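Local atomic coordinates of putative glycosyl hydrolase (Bacteroides thetaiotaomicron VPI-5482, PDB entry 3K11), a protein that is of unproven function but probably acts as a hydrolase of the glycosyl hydrolase family 88 type. Residues Gln195-Trp200 / Trp252-Thr257; Met204-Pro209 / Asn268-Leu273; Pro260-Ala265 / Phe382-Tyr387. One frame throughout, in Å; residues are numbered along the deposited sequence. Where two conformers were deposited one is given.

Contact 1: Gln195-Trp200 / Trp252-Thr257; sequences QRNTLW and WVESST. With EDO (1,2-ethanediol), chain G.
Leu199 and Trp252 form an antiparallel hydrogen-bonded pair. Leu199 N donates to Trp252 O at 2.8 Å, and Trp252 N donates to Leu199 O at 3.1 Å. The next pair, Thr198 with Val253, is non-hydrogen-bonded. Past it, Glu254 N donates a hydrogen bond to Asn197 O at 3.0 Å.

The carboxamide of Asn197 and the carboxylate of Glu254 lie side by side with their planes 84° apart. Asn197 ND2 gives Glu254 OE1 a nearly straight hydrogen bond of 2.9 Å. The acceptor lies in the amide plane, but the carboxylate is met from above its own plane. Glu254 is extended, with CG anti to the backbone N (chi1 -176°), carrying OE1 to ND2. Tyr182 OH is hydrogen-bonded to Asn197 OD1, so both ends of the amide are fixed. Thr198 OG1 turns back to Gln195 O at 2.8 Å, well above that carbonyl plane. A water bridges Arg196 O and Ser255 N. Thr257 OG1 is hydrogen-bonded to an ethanediol, probably from crystallisation.

Packing contacts lie on both faces. Val253 forks: CG1 meets Gln195 CB at 3.8 Å, and CG2 meets the Thr198 hydroxyl, OG1, at 3.6 Å. On the other face Leu199 CD1 lies 3.8 Å from CE3 of the Trp252 indole, which also stacks on His259.

Asn197 and Thr198 face Arg191 in a G1 beta bulge. Gln195 NE2 bonds to the backbone O of Tyr428 of the second subunit. Strand 198-200 is an outer strand of a small antiparallel sheet, beside strand 247-253, and Leu199 and Trp252 pack on Arg239 and Met240 of helix 222-240.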
loop_
_atom_site.group_PDB
_atom_site.type_symbol
_atom_site.label_atom_id
_atom_site.label_comp_id
_atom_site.label_asym_id
_atom_site.label_seq_id
_atom_site.Cartn_x
_atom_site.Cartn_y
_atom_site.Cartn_z
ATOM N N GLN A 195 -0.540 -16.927 -24.603
ATOM C CA GLN A 195 -1.760 -16.677 -25.322
ATOM C C GLN A 195 -1.352 -16.088 -26.677
ATOM O O GLN A 195 -0.221 -15.606 -26.847
ATOM C CB GLN A 195 -2.637 -15.656 -24.609
ATOM C CG GLN A 195 -3.115 -16.065 -23.197
ATOM C CD GLN A 195 -4.172 -17.174 -23.171
ATOM O OE1 GLN A 195 -4.774 -17.516 -24.211
ATOM N NE2 GLN A 195 -4.405 -17.754 -21.962
ATOM N N ARG A 196 -2.268 -16.154 -27.631
ATOM C CA ARG A 196 -2.052 -15.499 -28.928
ATOM C C ARG A 196 -1.804 -14.012 -28.734
ATOM O O ARG A 196 -2.390 -13.379 -27.850
ATOM C CB ARG A 196 -3.266 -15.623 -29.822
ATOM C CG ARG A 196 -3.539 -17.011 -30.326
ATOM C CD ARG A 196 -4.299 -16.936 -31.631
ATOM N NE ARG A 196 -4.782 -18.252 -32.045
ATOM C CZ ARG A 196 -6.037 -18.675 -31.915
ATOM N NH1 ARG A 196 -7.001 -17.894 -31.415
ATOM N NH2 ARG A 196 -6.342 -19.901 -32.313
ATOM N N ASN A 197 -0.926 -13.459 -29.559
ATOM C CA ASN A 197 -0.692 -12.028 -29.613
ATOM C C ASN A 197 -0.533 -11.403 -28.234
ATOM O O ASN A 197 -1.265 -10.483 -27.830
ATOM C CB ASN A 197 -1.814 -11.333 -30.422
ATOM C CG ASN A 197 -1.654 -11.574 -31.921
ATOM O OD1 ASN A 197 -0.777 -12.294 -32.335
ATOM N ND2 ASN A 197 -2.437 -10.913 -32.718
ATOM N N THR A 198 0.455 -11.938 -27.527
ATOM C CA THR A 198 0.832 -11.435 -26.199
ATOM C C THR A 198 2.110 -10.630 -26.273
ATOM O O THR A 198 3.098 -11.039 -26.880
ATOM C CB THR A 198 1.058 -12.627 -25.226
ATOM O OG1 THR A 198 -0.143 -13.414 -25.162
ATOM C CG2 THR A 198 1.413 -12.150 -23.857
ATOM N N LEU A 199 2.083 -9.470 -25.619
ATOM C CA LEU A 199 3.269 -8.695 -25.411
ATOM C C LEU A 199 3.826 -9.031 -24.027
ATOM O O LEU A 199 3.090 -9.037 -23.067
ATOM C CB LEU A 199 3.009 -7.211 -25.522
ATOM C CG LEU A 199 2.519 -6.637 -26.853
ATOM C CD1 LEU A 199 2.355 -5.085 -26.748
ATOM C CD2 LEU A 199 3.470 -7.068 -28.036
ATOM N N TRP A 200 5.137 -9.245 -23.989
ATOM C CA TRP A 200 5.924 -9.438 -22.767
ATOM C C TRP A 200 6.757 -8.212 -22.542
ATOM O O TRP A 200 7.511 -7.795 -23.427
ATOM C CB TRP A 200 6.866 -10.613 -22.959
ATOM C CG TRP A 200 6.217 -11.946 -22.923
ATOM C CD1 TRP A 200 5.228 -12.427 -23.743
ATOM C CD2 TRP A 200 6.580 -13.003 -22.059
ATOM N NE1 TRP A 200 4.936 -13.719 -23.411
ATOM C CE2 TRP A 200 5.762 -14.114 -22.393
ATOM C CE3 TRP A 200 7.520 -13.124 -21.025
ATOM C CZ2 TRP A 200 5.873 -15.353 -21.743
ATOM C CZ3 TRP A 200 7.608 -14.334 -20.351
ATOM C CH2 TRP A 200 6.807 -15.449 -20.732
ATOM N N TRP A 252 0.548 -8.267 -21.564
ATOM C CA TRP A 252 -0.592 -7.655 -22.282
ATOM C C TRP A 252 -1.039 -8.608 -23.368
ATOM O O TRP A 252 -0.311 -8.838 -24.315
ATOM C CB TRP A 252 -0.156 -6.334 -22.919
ATOM C CG TRP A 252 -1.238 -5.519 -23.543
ATOM C CD1 TRP A 252 -2.005 -4.544 -22.937
ATOM C CD2 TRP A 252 -1.642 -5.542 -24.932
ATOM N NE1 TRP A 252 -2.867 -4.000 -23.852
ATOM C CE2 TRP A 252 -2.648 -4.584 -25.084
ATOM C CE3 TRP A 252 -1.223 -6.282 -26.052
ATOM C CZ2 TRP A 252 -3.248 -4.328 -26.315
ATOM C CZ3 TRP A 252 -1.807 -6.006 -27.264
ATOM C CH2 TRP A 252 -2.825 -5.075 -27.375
ATOM N N VAL A 253 -2.259 -9.116 -23.234
ATOM C CA VAL A 253 -2.841 -10.030 -24.221
ATOM C C VAL A 253 -3.837 -9.264 -25.075
ATOM O O VAL A 253 -4.814 -8.696 -24.585
ATOM C CB VAL A 253 -3.536 -11.244 -23.541
ATOM C CG1 VAL A 253 -4.214 -12.149 -24.596
ATOM C CG2 VAL A 253 -2.453 -12.043 -22.721
ATOM N N GLU A 254 -3.620 -9.286 -26.369
ATOM C CA GLU A 254 -4.391 -8.404 -27.260
ATOM C C GLU A 254 -5.875 -8.634 -27.187
ATOM O O GLU A 254 -6.628 -7.675 -27.189
ATOM C CB GLU A 254 -3.913 -8.559 -28.680
ATOM C CG GLU A 254 -4.561 -7.634 -29.725
ATOM C CD GLU A 254 -4.000 -7.954 -31.092
ATOM O OE1 GLU A 254 -4.360 -9.026 -31.645
ATOM O OE2 GLU A 254 -3.181 -7.133 -31.594
ATOM N N SER A 255 -6.304 -9.887 -27.084
ATOM C CA SER A 255 -7.740 -10.177 -27.066
ATOM C C SER A 255 -8.468 -9.798 -25.791
ATOM O O SER A 255 -9.714 -9.696 -25.782
ATOM C CB SER A 255 -8.007 -11.642 -27.315
ATOM O OG SER A 255 -7.610 -12.475 -26.231
ATOM N N SER A 256 -7.732 -9.632 -24.711
ATOM C CA SER A 256 -8.372 -9.395 -23.418
ATOM C C SER A 256 -9.002 -8.007 -23.316
ATOM O O SER A 256 -8.408 -7.017 -23.711
ATOM C CB SER A 256 -7.410 -9.619 -22.241
ATOM O OG SER A 256 -7.071 -10.989 -22.080
ATOM N N THR A 257 -10.194 -7.934 -22.741
ATOM C CA THR A 257 -10.913 -6.687 -22.666
ATOM C C THR A 257 -10.470 -5.837 -21.480
ATOM O O THR A 257 -10.763 -4.656 -21.438
ATOM C CB THR A 257 -12.449 -6.938 -22.669
ATOM O OG1 THR A 257 -12.758 -7.887 -21.650
ATOM C CG2 THR A 257 -12.929 -7.529 -24.040
HETATM C C1 EDO G . -16.621 -8.264 -22.026
HETATM O O1 EDO G . -16.109 -7.531 -23.141
HETATM C C2 EDO G . -16.203 -9.727 -22.138
HETATM O O2 EDO G . -14.801 -9.798 -21.905
HETATM O O HOH W 1 -4.797 -12.189 -28.101
#

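Contact 2: Met204-Pro209 / Asn268-Leu273; sequences MFMGIP and NGWALL
Leu273, which packs on Phe205, is held in its helix by a 2.8 Å backbone bond from its N to Gly269 O. No hydrogen bond crosses between the helices. The contact is carried by aromatic and apolar groups.

Phe205 lies in an offset stack on the six-membered ring of Trp270. The centroids are 4.6 Å apart and the planes differ by 8°. Phe205 CD2 sits 3.6 Å from Trp270 CE3, near the rim of both rings. The Phe205 side chain leaves in the trans direction (chi1 -179°), which sets its ring beside the indole. Leu273 packs on the CD1-CE1 flank of Phe205, with Leu273 CD2 3.5 Å from Phe205 CE1.

Met206 and Met204 are selenomethionines. The Met206 chain bends at chi2 and lays CE over the five-membered ring of Trp270, a CH-pi contact 4.1 Å from its centroid. Met204 SE meets Ala271 CB at 4.1 Å.

All the touching residues are buried, and Ile331 of helix 326-342 also packs on Trp270. The segment axes run nearly parallel, at 19° and 8.7 Å, close to the chain's centre. This is consistent with neighbouring inner helices of the (alpha/alpha)6 barrel of the six-hairpin glycosidases.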
loop_
_atom_site.group_PDB
_atom_site.type_symbol
_atom_site.label_atom_id
_atom_site.label_comp_id
_atom_site.label_asym_id
_atom_site.label_seq_id
_atom_site.Cartn_x
_atom_site.Cartn_y
_atom_site.Cartn_z
HETATM N N MSE A 204 10.791 -5.649 -24.557
HETATM C CA MSE A 204 11.343 -4.320 -24.757
HETATM C C MSE A 204 12.881 -4.435 -24.756
HETATM O O MSE A 204 13.569 -3.898 -25.612
HETATM C CB MSE A 204 10.868 -3.349 -23.688
HETATM C CG MSE A 204 9.398 -2.994 -23.850
HETATM SE SE MSE A 204 8.801 -1.640 -22.625
HETATM C CE MSE A 204 9.529 -0.125 -23.545
ATOM N N PHE A 205 13.405 -5.195 -23.804
ATOM C CA PHE A 205 14.843 -5.355 -23.604
ATOM C C PHE A 205 15.407 -6.434 -24.488
ATOM O O PHE A 205 16.533 -6.317 -24.969
ATOM C CB PHE A 205 15.151 -5.628 -22.139
ATOM C CG PHE A 205 16.604 -5.788 -21.863
ATOM C CD1 PHE A 205 17.478 -4.677 -21.904
ATOM C CD2 PHE A 205 17.108 -7.048 -21.613
ATOM C CE1 PHE A 205 18.838 -4.851 -21.686
ATOM C CE2 PHE A 205 18.478 -7.238 -21.414
ATOM C CZ PHE A 205 19.335 -6.135 -21.435
HETATM N N MSE A 206 14.634 -7.478 -24.739
HETATM C CA MSE A 206 15.161 -8.524 -25.615
HETATM C C MSE A 206 15.347 -8.031 -27.045
HETATM O O MSE A 206 16.255 -8.482 -27.750
HETATM C CB MSE A 206 14.294 -9.781 -25.594
HETATM C CG MSE A 206 14.029 -10.346 -24.257
HETATM SE SE MSE A 206 15.654 -10.780 -23.203
HETATM C CE MSE A 206 14.910 -10.481 -21.340
ATOM N N GLY A 207 14.485 -7.133 -27.493
ATOM C CA GLY A 207 14.498 -6.641 -28.883
ATOM C C GLY A 207 15.026 -5.249 -29.189
ATOM O O GLY A 207 15.731 -5.065 -30.175
ATOM N N ILE A 208 14.750 -4.267 -28.336
ATOM C CA ILE A 208 15.003 -2.857 -28.727
ATOM C C ILE A 208 16.480 -2.475 -28.734
ATOM O O ILE A 208 16.927 -1.911 -29.720
ATOM C CB ILE A 208 14.121 -1.874 -27.942
ATOM C CG1 ILE A 208 12.655 -2.226 -28.226
ATOM C CG2 ILE A 208 14.464 -0.408 -28.263
ATOM C CD1 ILE A 208 11.638 -1.439 -27.316
ATOM N N PRO A 209 17.262 -2.862 -27.696
ATOM C CA PRO A 209 18.692 -2.515 -27.734
ATOM C C PRO A 209 19.441 -3.022 -28.960
ATOM O O PRO A 209 20.308 -2.311 -29.495
ATOM C CB PRO A 209 19.236 -3.116 -26.431
ATOM C CG PRO A 209 18.029 -3.054 -25.493
ATOM C CD PRO A 209 16.932 -3.535 -26.433
ATOM N N ASN A 268 10.170 -4.833 -15.002
ATOM C CA ASN A 268 10.189 -3.383 -14.906
ATOM C C ASN A 268 11.606 -2.875 -15.005
ATOM O O ASN A 268 11.865 -1.871 -15.672
ATOM C CB ASN A 268 9.496 -2.900 -13.625
ATOM C CG ASN A 268 8.034 -2.586 -13.881
ATOM O OD1 ASN A 268 7.696 -1.418 -14.179
ATOM N ND2 ASN A 268 7.167 -3.632 -13.879
ATOM N N GLY A 269 12.564 -3.637 -14.466
ATOM C CA GLY A 269 13.976 -3.328 -14.682
ATOM C C GLY A 269 14.337 -3.399 -16.157
ATOM O O GLY A 269 14.988 -2.504 -16.686
ATOM N N TRP A 270 13.923 -4.437 -16.849
ATOM C CA TRP A 270 14.209 -4.530 -18.269
ATOM C C TRP A 270 13.676 -3.321 -19.055
ATOM O O TRP A 270 14.326 -2.848 -19.953
ATOM C CB TRP A 270 13.622 -5.805 -18.848
ATOM C CG TRP A 270 14.255 -7.093 -18.391
ATOM C CD1 TRP A 270 13.604 -8.309 -18.218
ATOM C CD2 TRP A 270 15.626 -7.331 -18.062
ATOM N NE1 TRP A 270 14.496 -9.238 -17.803
ATOM C CE2 TRP A 270 15.734 -8.670 -17.689
ATOM C CE3 TRP A 270 16.772 -6.540 -18.042
ATOM C CZ2 TRP A 270 16.924 -9.235 -17.295
ATOM C CZ3 TRP A 270 17.971 -7.116 -17.645
ATOM C CH2 TRP A 270 18.023 -8.449 -17.261
ATOM N N ALA A 271 12.511 -2.796 -18.693
ATOM C CA ALA A 271 11.906 -1.642 -19.374
ATOM C C ALA A 271 12.721 -0.378 -19.075
ATOM O O ALA A 271 12.912 0.480 -19.943
ATOM C CB ALA A 271 10.461 -1.423 -18.889
ATOM N N LEU A 272 13.185 -0.247 -17.839
ATOM C CA LEU A 272 14.016 0.918 -17.448
ATOM C C LEU A 272 15.353 0.876 -18.167
ATOM O O LEU A 272 15.854 1.898 -18.668
ATOM C CB LEU A 272 14.199 0.931 -15.915
ATOM C CG LEU A 272 14.590 2.297 -15.280
ATOM C CD1 LEU A 272 13.512 3.404 -15.501
ATOM C CD2 LEU A 272 14.913 2.109 -13.794
ATOM N N LEU A 273 15.908 -0.336 -18.249
ATOM C CA LEU A 273 17.194 -0.572 -18.928
ATOM C C LEU A 273 17.069 -0.351 -20.416
ATOM O O LEU A 273 17.999 0.176 -21.047
ATOM C CB LEU A 273 17.732 -1.977 -18.567
ATOM C CG LEU A 273 19.101 -2.422 -19.066
ATOM C CD1 LEU A 273 20.171 -1.412 -18.896
ATOM C CD2 LEU A 273 19.493 -3.742 -18.385
#

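Contact 3: Pro260-Ala265 / Phe382-Tyr387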
loop_
_atom_site.group_PDB
_atom_site.type_symbol
_atom_site.label_atom_id
_atom_site.label_comp_id
_atom_site.label_asym_id
_atom_site.label_seq_id
_atom_site.Cartn_x
_atom_site.Cartn_y
_atom_site.Cartn_z
ATOM N N PRO A 260 -4.970 -6.820 -16.741
ATOM C CA PRO A 260 -4.473 -6.808 -15.348
ATOM C C PRO A 260 -2.983 -6.539 -15.255
ATOM O O PRO A 260 -2.215 -6.933 -16.124
ATOM C CB PRO A 260 -4.777 -8.225 -14.864
ATOM C CG PRO A 260 -5.911 -8.702 -15.711
ATOM C CD PRO A 260 -5.622 -8.112 -17.073
ATOM N N ALA A 261 -2.584 -5.800 -14.221
ATOM C CA ALA A 261 -1.213 -5.370 -14.052
ATOM C C ALA A 261 -0.569 -6.170 -12.940
ATOM O O ALA A 261 -1.040 -6.140 -11.813
ATOM C CB ALA A 261 -1.173 -3.884 -13.706
ATOM N N PHE A 262 0.460 -6.923 -13.282
ATOM C CA PHE A 262 1.350 -7.494 -12.320
ATOM C C PHE A 262 2.693 -6.817 -12.596
ATOM O O PHE A 262 3.331 -7.089 -13.601
ATOM C CB PHE A 262 1.390 -9.007 -12.457
ATOM C CG PHE A 262 0.069 -9.649 -12.045
ATOM C CD1 PHE A 262 -0.183 -9.912 -10.713
ATOM C CD2 PHE A 262 -0.911 -9.870 -12.959
ATOM C CE1 PHE A 262 -1.404 -10.371 -10.315
ATOM C CE2 PHE A 262 -2.137 -10.385 -12.547
ATOM C CZ PHE A 262 -2.359 -10.617 -11.232
ATOM N N CYS A 263 3.078 -5.875 -11.732
ATOM C CA CYS A 263 4.239 -4.990 -11.982
ATOM C C CYS A 263 5.504 -5.676 -11.491
ATOM O O CYS A 263 6.089 -5.297 -10.496
ATOM C CB CYS A 263 4.021 -3.654 -11.277
ATOM S SG CYS A 263 2.507 -2.834 -11.935
ATOM N N TRP A 264 5.851 -6.754 -12.171
ATOM C CA TRP A 264 6.973 -7.592 -11.785
ATOM C C TRP A 264 8.273 -6.805 -11.867
ATOM O O TRP A 264 8.562 -6.143 -12.875
ATOM C CB TRP A 264 7.006 -8.856 -12.656
ATOM C CG TRP A 264 8.107 -9.793 -12.340
ATOM C CD1 TRP A 264 8.499 -10.192 -11.107
ATOM C CD2 TRP A 264 8.981 -10.433 -13.274
ATOM N NE1 TRP A 264 9.541 -11.056 -11.206
ATOM C CE2 TRP A 264 9.877 -11.217 -12.527
ATOM C CE3 TRP A 264 9.046 -10.466 -14.655
ATOM C CZ2 TRP A 264 10.852 -12.013 -13.116
ATOM C CZ3 TRP A 264 10.051 -11.224 -15.247
ATOM C CH2 TRP A 264 10.932 -11.987 -14.465
ATOM N N ALA A 265 9.041 -6.827 -10.790
ATOM C CA ALA A 265 10.261 -5.982 -10.680
ATOM C C ALA A 265 11.311 -6.224 -11.717
ATOM O O ALA A 265 11.788 -5.251 -12.335
ATOM C CB ALA A 265 10.870 -6.064 -9.227
ATOM N N PHE A 382 -1.600 -14.432 -14.618
ATOM C CA PHE A 382 -2.669 -13.521 -14.310
ATOM C C PHE A 382 -3.236 -13.736 -12.899
ATOM O O PHE A 382 -4.403 -13.508 -12.620
ATOM C CB PHE A 382 -3.737 -13.568 -15.407
ATOM C CG PHE A 382 -3.238 -12.990 -16.670
ATOM C CD1 PHE A 382 -2.987 -11.630 -16.751
ATOM C CD2 PHE A 382 -2.911 -13.781 -17.728
ATOM C CE1 PHE A 382 -2.433 -11.079 -17.879
ATOM C CE2 PHE A 382 -2.377 -13.234 -18.836
ATOM C CZ PHE A 382 -2.160 -11.894 -18.923
ATOM N N ASP A 383 -2.365 -14.174 -12.004
ATOM C CA ASP A 383 -2.713 -14.260 -10.571
ATOM C C ASP A 383 -1.463 -13.887 -9.788
ATOM O O ASP A 383 -0.350 -14.051 -10.290
ATOM C CB ASP A 383 -3.241 -15.649 -10.172
ATOM C CG ASP A 383 -2.158 -16.708 -10.126
ATOM O OD1 ASP A 383 -1.348 -16.683 -9.158
ATOM O OD2 ASP A 383 -2.162 -17.601 -11.015
ATOM N N PRO A 384 -1.640 -13.332 -8.577
ATOM C CA PRO A 384 -0.468 -12.910 -7.809
ATOM C C PRO A 384 0.334 -14.007 -7.148
ATOM O O PRO A 384 1.522 -13.827 -6.928
ATOM C CB PRO A 384 -1.058 -12.009 -6.727
ATOM C CG PRO A 384 -2.474 -12.534 -6.542
ATOM C CD PRO A 384 -2.916 -12.951 -7.939
ATOM N N ALA A 385 -0.287 -15.128 -6.819
ATOM C CA ALA A 385 0.456 -16.231 -6.163
ATOM C C ALA A 385 1.674 -16.685 -6.969
ATOM O O ALA A 385 2.748 -16.891 -6.419
ATOM C CB ALA A 385 -0.504 -17.416 -5.858
ATOM N N PHE A 386 1.517 -16.817 -8.275
ATOM C CA PHE A 386 2.620 -17.185 -9.151
ATOM C C PHE A 386 3.819 -16.263 -8.909
ATOM O O PHE A 386 4.945 -16.720 -8.663
ATOM C CB PHE A 386 2.152 -17.119 -10.605
ATOM C CG PHE A 386 3.264 -17.270 -11.618
ATOM C CD1 PHE A 386 3.711 -18.517 -11.980
ATOM C CD2 PHE A 386 3.875 -16.163 -12.170
ATOM C CE1 PHE A 386 4.704 -18.659 -12.891
ATOM C CE2 PHE A 386 4.853 -16.325 -13.137
ATOM C CZ PHE A 386 5.275 -17.573 -13.452
ATOM N N TYR A 387 3.566 -14.964 -8.907
ATOM C CA TYR A 387 4.683 -14.006 -8.774
ATOM C C TYR A 387 5.268 -14.011 -7.367
ATOM O O TYR A 387 6.476 -13.923 -7.175
ATOM C CB TYR A 387 4.253 -12.608 -9.182
ATOM C CG TYR A 387 4.039 -12.444 -10.677
ATOM C CD1 TYR A 387 5.121 -12.313 -11.542
ATOM C CD2 TYR A 387 2.762 -12.458 -11.238
ATOM C CE1 TYR A 387 4.941 -12.207 -12.909
ATOM C CE2 TYR A 387 2.576 -12.333 -12.610
ATOM C CZ TYR A 387 3.667 -12.197 -13.450
ATOM O OH TYR A 387 3.503 -12.062 -14.813
#
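Phe262 lies against Tyr387 and the N-terminal turn of a short helix, in an aromatic cluster completed by Trp264. The cluster joins the loop before helix 265-281 to the start of helix 384-388.

Phe262 CB meets the Tyr387 ring first, at CE2, 3.5 Å away. With CG anti to the carbonyl carbon (chi1 -68°), the ring reaches past Tyr387 to the Phe382-Pro384 backbone. CG still touches Tyr387 CE2, and Phe262 CD1 lies 3.9 Å from Tyr387 CD2. The two ring planes are 17° apart but slid, so they barely overlap. Beyond this the phenyl group meets mostly backbone atoms. Phe262 CE1 comes 3.4 Å from Pro384 N and also touches CD of the proline ring. On the other branch, Phe262 CE2 is 3.5 Å from Phe382 C. At the tip, Phe262 CZ lies 3.6 Å from Asp383 N. Asp383 O sits over one face of the ring.

Trp264 lies on the same side of the Tyr387 ring plane as Phe262 but meets the other flank, with its CB 3.9 Å from Tyr387 CE1. The indole stands oblique to the phenol. His250 ND1 and the backbone N of Ala381 both hydrogen-bond to Tyr387 OH. This fixes the ring on which both aromatic residues rest.

Pro260 adds CG against Phe382 CD1 and also packs on Ala349 of the second subunit. Tyr24 of that subunit bonds to Asp383 OD2. The other oxygen makes the N-cap: Asp383 OD1 accepts from Phe386 N at 3.0 Å, on the syn side and 25° out of the carboxylate plane.

From the N terminus, strand 198-200 comes first and helix 202-217 follows. Contact 1 closes a loop of 51 residues when strand 247-253 returns beside the first strand. Contact 2 opens inside that loop and closes after it, on helix 265-281, so the two cross. Contact 3 starts in the loop between strand 247-253 and helix 265-281, after contact 1 has closed. It therefore crosses contact 2 and spans 116 residues to helix 384-388. Contacts 1 and 3 meet where Val253 CG2 packs on Phe382 CZ, and both touch the second subunit. Asn268 ND2 bonds to Trp264 O, linking contacts 2 and 3. They join two strands, two core helices, and a loop with helix 384-388.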